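Local coordinates for putative antibiotic biosynthesis monooxygenase (PDB 3GZ7), which is a putative antibiotic biosynthesis monooxygenase, probably a small oxygenase of the dimeric alpha-beta barrel type whose own substrate is not established, at residues 46-51 and 71-76; 26-31 and 101-106. All blocks are in the same frame, centred on the assembly; numbering follows the deposited sequence. Where two conformers were deposited one is given.

Contact 1. Residues 46-51 and 71-76; sequences PLFMRA and LVVDWE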
loop_
_atom_site.group_PDB
_atom_site.type_symbol
_atom_site.label_atom_id
_atom_site.label_comp_id
_atom_site.label_asym_id
_atom_site.label_seq_id
_atom_site.Cartn_x
_atom_site.Cartn_y
_atom_site.Cartn_z
ATOM N N PRO A 46 -5.553 18.989 -3.298
ATOM C CA PRO A 46 -5.169 20.225 -2.573
ATOM C C PRO A 46 -5.721 20.408 -1.140
ATOM O O PRO A 46 -5.067 21.050 -0.311
ATOM C CB PRO A 46 -5.698 21.339 -3.478
ATOM C CG PRO A 46 -5.744 20.734 -4.815
ATOM C CD PRO A 46 -6.171 19.316 -4.595
ATOM N N LEU A 47 -6.906 19.871 -0.859
ATOM C CA LEU A 47 -7.419 19.744 0.515
ATOM C C LEU A 47 -6.469 19.022 1.417
ATOM O O LEU A 47 -6.254 19.434 2.570
ATOM C CB LEU A 47 -8.778 18.989 0.557
ATOM C CG LEU A 47 -9.967 19.687 -0.109
ATOM C CD1 LEU A 47 -11.292 18.849 -0.117
ATOM C CD2 LEU A 47 -10.150 21.055 0.527
ATOM N N PHE A 48 -5.953 17.896 0.939
ATOM C CA PHE A 48 -4.974 17.128 1.699
ATOM C C PHE A 48 -3.601 17.838 1.804
ATOM O O PHE A 48 -3.035 17.905 2.881
ATOM C CB PHE A 48 -4.758 15.737 1.078
ATOM C CG PHE A 48 -5.832 14.721 1.413
ATOM C CD1 PHE A 48 -5.759 13.970 2.577
ATOM C CD2 PHE A 48 -6.873 14.479 0.542
ATOM C CE1 PHE A 48 -6.715 13.025 2.880
ATOM C CE2 PHE A 48 -7.821 13.545 0.859
ATOM C CZ PHE A 48 -7.739 12.819 2.026
HETATM N N MSE A 49 -3.078 18.342 0.678
HETATM C CA MSE A 49 -1.735 18.983 0.629
HETATM C C MSE A 49 -1.629 20.130 1.590
HETATM O O MSE A 49 -0.602 20.320 2.241
HETATM C CB MSE A 49 -1.390 19.518 -0.787
HETATM C CG MSE A 49 -1.274 18.464 -1.917
HETATM SE SE MSE A 49 0.026 17.035 -1.601
HETATM C CE MSE A 49 1.752 17.977 -1.861
ATOM N N ARG A 50 -2.686 20.911 1.676
ATOM C CA ARG A 50 -2.761 21.985 2.675
ATOM C C ARG A 50 -3.157 21.526 4.117
ATOM O O ARG A 50 -3.175 22.356 5.023
ATOM C CB ARG A 50 -3.685 23.112 2.199
ATOM C CG ARG A 50 -5.121 22.914 2.494
ATOM C CD ARG A 50 -5.934 23.819 1.602
ATOM N NE ARG A 50 -7.362 23.761 1.900
ATOM C CZ ARG A 50 -8.309 24.152 1.051
ATOM N NH1 ARG A 50 -7.987 24.630 -0.139
ATOM N NH2 ARG A 50 -9.574 24.079 1.392
ATOM N N ALA A 51 -3.449 20.241 4.345
ATOM C CA ALA A 51 -3.730 19.764 5.701
ATOM C C ALA A 51 -2.466 19.835 6.543
ATOM O O ALA A 51 -1.356 19.654 6.036
ATOM C CB ALA A 51 -4.268 18.354 5.683
ATOM N N LEU A 71 -5.764 4.921 -1.529
ATOM C CA LEU A 71 -5.202 6.263 -1.298
ATOM C C LEU A 71 -4.055 6.131 -0.316
ATOM O O LEU A 71 -4.259 5.558 0.749
ATOM C CB LEU A 71 -6.244 7.231 -0.767
ATOM C CG LEU A 71 -5.984 8.741 -0.864
ATOM C CD1 LEU A 71 -6.189 9.251 -2.332
ATOM C CD2 LEU A 71 -6.899 9.497 0.112
ATOM N N VAL A 72 -2.880 6.670 -0.680
ATOM C CA VAL A 72 -1.698 6.701 0.205
ATOM C C VAL A 72 -1.380 8.157 0.495
ATOM O O VAL A 72 -1.144 8.934 -0.432
ATOM C CB VAL A 72 -0.493 5.947 -0.440
ATOM C CG1 VAL A 72 0.755 5.944 0.477
ATOM C CG2 VAL A 72 -0.945 4.529 -0.802
ATOM N N VAL A 73 -1.473 8.537 1.783
ATOM C CA VAL A 73 -1.297 9.919 2.233
ATOM C C VAL A 73 -0.133 9.968 3.198
ATOM O O VAL A 73 -0.077 9.176 4.126
ATOM C CB VAL A 73 -2.568 10.487 2.910
ATOM C CG1 VAL A 73 -2.389 11.942 3.223
ATOM C CG2 VAL A 73 -3.782 10.292 2.012
ATOM N N ASP A 74 0.807 10.888 2.959
ATOM C CA ASP A 74 1.978 11.070 3.830
ATOM C C ASP A 74 1.660 12.082 4.904
ATOM O O ASP A 74 1.291 13.195 4.594
ATOM C CB ASP A 74 3.203 11.491 3.018
ATOM C CG ASP A 74 3.489 10.510 1.885
ATOM O OD1 ASP A 74 3.857 9.354 2.128
ATOM O OD2 ASP A 74 3.251 10.879 0.731
ATOM N N TRP A 75 1.770 11.631 6.162
ATOM C CA TRP A 75 1.570 12.409 7.376
ATOM C C TRP A 75 2.812 12.389 8.249
ATOM O O TRP A 75 3.516 11.394 8.344
ATOM C CB TRP A 75 0.369 11.854 8.171
ATOM C CG TRP A 75 -0.973 11.872 7.429
ATOM C CD1 TRP A 75 -1.627 10.791 6.849
ATOM C CD2 TRP A 75 -1.816 13.012 7.206
ATOM N NE1 TRP A 75 -2.819 11.206 6.317
ATOM C CE2 TRP A 75 -2.945 12.564 6.483
ATOM C CE3 TRP A 75 -1.711 14.377 7.520
ATOM C CZ2 TRP A 75 -3.967 13.424 6.096
ATOM C CZ3 TRP A 75 -2.712 15.230 7.118
ATOM C CH2 TRP A 75 -3.829 14.752 6.400
ATOM N N GLU A 76 3.069 13.499 8.925
ATOM C CA GLU A 76 4.161 13.546 9.909
ATOM C C GLU A 76 3.891 12.660 11.109
ATOM O O GLU A 76 4.794 11.981 11.588
ATOM C CB GLU A 76 4.429 14.988 10.371
ATOM C CG GLU A 76 5.165 15.845 9.330
ATOM C CD GLU A 76 5.136 17.372 9.670
ATOM O OE1 GLU A 76 4.935 17.723 10.849
ATOM O OE2 GLU A 76 5.356 18.202 8.746
#

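Contact 2. Residues 26-31 and 101-106; sequences SILVQP and CFAEPP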
loop_
_atom_site.group_PDB
_atom_site.type_symbol
_atom_site.label_atom_id
_atom_site.label_comp_id
_atom_site.label_asym_id
_atom_site.label_seq_id
_atom_site.Cartn_x
_atom_site.Cartn_y
_atom_site.Cartn_z
ATOM N N SER A 26 -8.088 1.815 1.810
ATOM C CA SER A 26 -8.550 0.890 0.778
ATOM C C SER A 26 -9.969 1.205 0.488
ATOM O O SER A 26 -10.839 1.035 1.357
ATOM C CB SER A 26 -8.492 -0.566 1.197
ATOM O OG SER A 26 -7.369 -0.762 2.020
ATOM N N ILE A 27 -10.205 1.647 -0.731
ATOM C CA ILE A 27 -11.492 2.163 -1.138
ATOM C C ILE A 27 -12.135 1.178 -2.124
ATOM O O ILE A 27 -11.439 0.611 -2.976
ATOM C CB ILE A 27 -11.288 3.564 -1.786
ATOM C CG1 ILE A 27 -10.618 4.499 -0.768
ATOM C CG2 ILE A 27 -12.606 4.127 -2.299
ATOM C CD1 ILE A 27 -9.726 5.559 -1.352
ATOM N N LEU A 28 -13.428 0.910 -1.970
ATOM C CA LEU A 28 -14.191 0.190 -2.975
ATOM C C LEU A 28 -15.228 1.154 -3.597
ATOM O O LEU A 28 -16.082 1.709 -2.895
ATOM C CB LEU A 28 -14.871 -1.059 -2.408
ATOM C CG LEU A 28 -15.765 -1.882 -3.363
ATOM C CD1 LEU A 28 -14.914 -2.644 -4.400
ATOM C CD2 LEU A 28 -16.665 -2.870 -2.576
ATOM N N VAL A 29 -15.114 1.373 -4.911
ATOM C CA VAL A 29 -15.949 2.318 -5.610
ATOM C C VAL A 29 -17.161 1.551 -6.161
ATOM O O VAL A 29 -17.040 0.427 -6.618
ATOM C CB VAL A 29 -15.158 3.006 -6.746
ATOM C CG1 VAL A 29 -16.049 3.598 -7.752
ATOM C CG2 VAL A 29 -14.242 4.089 -6.190
ATOM N N GLN A 30 -18.328 2.178 -6.089
ATOM C CA GLN A 30 -19.547 1.681 -6.717
ATOM C C GLN A 30 -19.345 1.451 -8.235
ATOM O O GLN A 30 -18.718 2.281 -8.926
ATOM C CB GLN A 30 -20.675 2.677 -6.511
ATOM C CG GLN A 30 -21.216 2.744 -5.146
ATOM C CD GLN A 30 -22.398 3.699 -5.051
ATOM O OE1 GLN A 30 -23.291 3.661 -5.890
ATOM N NE2 GLN A 30 -22.410 4.550 -4.022
ATOM N N PRO A 31 -19.905 0.338 -8.758
ATOM C CA PRO A 31 -19.738 -0.032 -10.163
ATOM C C PRO A 31 -20.082 1.123 -11.072
ATOM O O PRO A 31 -21.138 1.729 -10.899
ATOM C CB PRO A 31 -20.774 -1.155 -10.348
ATOM C CG PRO A 31 -20.961 -1.749 -8.968
ATOM C CD PRO A 31 -20.760 -0.623 -8.019
ATOM N N CYS A 101 -19.310 8.203 -4.235
ATOM C CA CYS A 101 -18.639 7.201 -5.030
ATOM C C CYS A 101 -18.412 5.923 -4.294
ATOM O O CYS A 101 -18.276 4.905 -4.934
ATOM C CB CYS A 101 -17.280 7.706 -5.518
ATOM S SG CYS A 101 -17.457 9.153 -6.572
ATOM N N PHE A 102 -18.342 5.972 -2.961
ATOM C CA PHE A 102 -17.989 4.798 -2.158
ATOM C C PHE A 102 -19.081 3.743 -2.158
ATOM O O PHE A 102 -20.228 4.067 -2.079
ATOM C CB PHE A 102 -17.708 5.214 -0.715
ATOM C CG PHE A 102 -16.493 6.121 -0.542
ATOM C CD1 PHE A 102 -15.495 6.183 -1.486
ATOM C CD2 PHE A 102 -16.343 6.858 0.615
ATOM C CE1 PHE A 102 -14.377 7.005 -1.290
ATOM C CE2 PHE A 102 -15.238 7.677 0.801
ATOM C CZ PHE A 102 -14.257 7.735 -0.145
ATOM N N ALA A 103 -18.706 2.464 -2.198
ATOM C CA ALA A 103 -19.666 1.346 -2.070
ATOM C C ALA A 103 -19.875 1.070 -0.580
ATOM O O ALA A 103 -20.986 0.719 -0.155
ATOM C CB ALA A 103 -19.169 0.128 -2.786
ATOM N N GLU A 104 -18.817 1.311 0.215
ATOM C CA GLU A 104 -18.844 1.255 1.681
ATOM C C GLU A 104 -17.692 2.142 2.259
ATOM O O GLU A 104 -16.856 2.642 1.498
ATOM C CB GLU A 104 -18.642 -0.182 2.120
ATOM C CG GLU A 104 -17.294 -0.700 1.694
ATOM C CD GLU A 104 -16.879 -1.984 2.356
ATOM O OE1 GLU A 104 -17.698 -2.567 3.086
ATOM O OE2 GLU A 104 -15.700 -2.384 2.134
ATOM N N PRO A 105 -17.660 2.365 3.588
ATOM C CA PRO A 105 -16.562 3.181 4.141
ATOM C C PRO A 105 -15.229 2.502 3.904
ATOM O O PRO A 105 -15.120 1.259 4.026
ATOM C CB PRO A 105 -16.880 3.277 5.659
ATOM C CG PRO A 105 -18.389 3.085 5.733
ATOM C CD PRO A 105 -18.629 1.997 4.636
ATOM N N PRO A 106 -14.231 3.284 3.482
ATOM C CA PRO A 106 -12.896 2.739 3.253
ATOM C C PRO A 106 -12.324 2.107 4.505
ATOM O O PRO A 106 -12.646 2.531 5.599
ATOM C CB PRO A 106 -12.091 3.989 2.831
ATOM C CG PRO A 106 -13.094 4.837 2.173
ATOM C CD PRO A 106 -14.316 4.688 3.055
HETATM O O HOH W 1 -14.530 1.639 0.460
#

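Contact 1. Residues 46-51 and 71-76
Trp-75 CZ2 lies at the edge of the Phe-48 phenyl ring, near the plane of that ring, 4.0 Å from Phe-48 CD1; the two side chains cross at about a right angle. The indole carries the methyl CG1 of Val-73 over one face, shifted toward the rim, and receives Ala-51 at its benzo edge, where Ala-51 CB stands 3.7 Å from Trp-75 CH2. Farther along the strand, Val-73 CG1 lies 4.0 Å from Phe-48 CD1, and Val-73 CG2 approaches Phe-48 CE1. Leu-71 meets the phenyl from the opposite direction, its CD2 3.9 Å from Phe-48 CZ. This is helix-on-sheet packing in an alpha-beta barrel subunit: the end of helix 34-49 rests on alternate residues of strand 68-75, with no hydrogen bond between the segments. The Phe-48 CB bond points toward the strand, and with CG anti to the carbonyl carbon (chi1 -79°) the ring extends to meet Leu-71, Val-73 and Trp-75. Phe-85 stacks on that ring and Trp-94 meets it edge-to-face, extending the aromatic cluster into helices 78-85 and 89-98. The indole stacks with His-81, while NE1 of this buried tryptophan is hydrogen-bonded to Glu-23 OE1 on strand 21-28.

Contact 2. Residues 26-31 and 101-106
Two nearly straight backbone hydrogen bonds join the segments: Ala-103 N gives to Leu-28 O at 2.8 Å, and Gln-30 N gives to Cys-101 O at 3.0 Å with the donor almost in line with the carbonyl. They enclose a single antiparallel bridge, the non-hydrogen-bonded pair Val-29 and Phe-102, and tie residues 28-30, where the chain leaves strand 21-28 toward helix 34-49, to the loop leading from helix 89-98 into strand 107-113. Gln-30 adds a third bond from its side chain, NE2 to Phe-102 O at 3.0 Å. Its chain runs extended beyond CG (chi2 -176°), bringing the amide alongside the loop; the donor sits above the carbonyl plane, whereas Phe-102 O lies close to the plane of the Gln-30 amide. A water bridges the wider part of the contact, accepting from Leu-28 N and donating to Glu-104 O. Outward from the bonds, Leu-28 CD2 packs on Ala-103 CB. On the buried side Phe-102 turns its ring back toward the strand, beside Phe-37 of helix 34-49. Pro-106 CG sits over one face of this ring, offset toward the rim, and also touches Ile-27 CG1 at 3.9 Å. Ile-27 CG2 approaches the phenyl obliquely, 3.5 Å from Phe-102 CE1.

From the N terminus, the end of strand 21-28 and the residues after it, 26-31, supply the first half of contact 2, and the chain passes into helix 34-49, whose end begins contact 1. After strand 54-62 the chain returns along strand 68-75, closing contact 1 with 19 residues between its segments. Helices 78-85 and 89-98 follow before residues 101-106 return to close contact 2 with 69 residues between, so contact 1 is nested inside the larger loop. One joins helix to sheet; the other joins the sheet to the loop before strand 107-113. Their centres are about 19 Å apart, yet strands 21-28 and 68-75 are neighbours, and Leu-71 CB packs 3.9 Å from Ile-27 CD1.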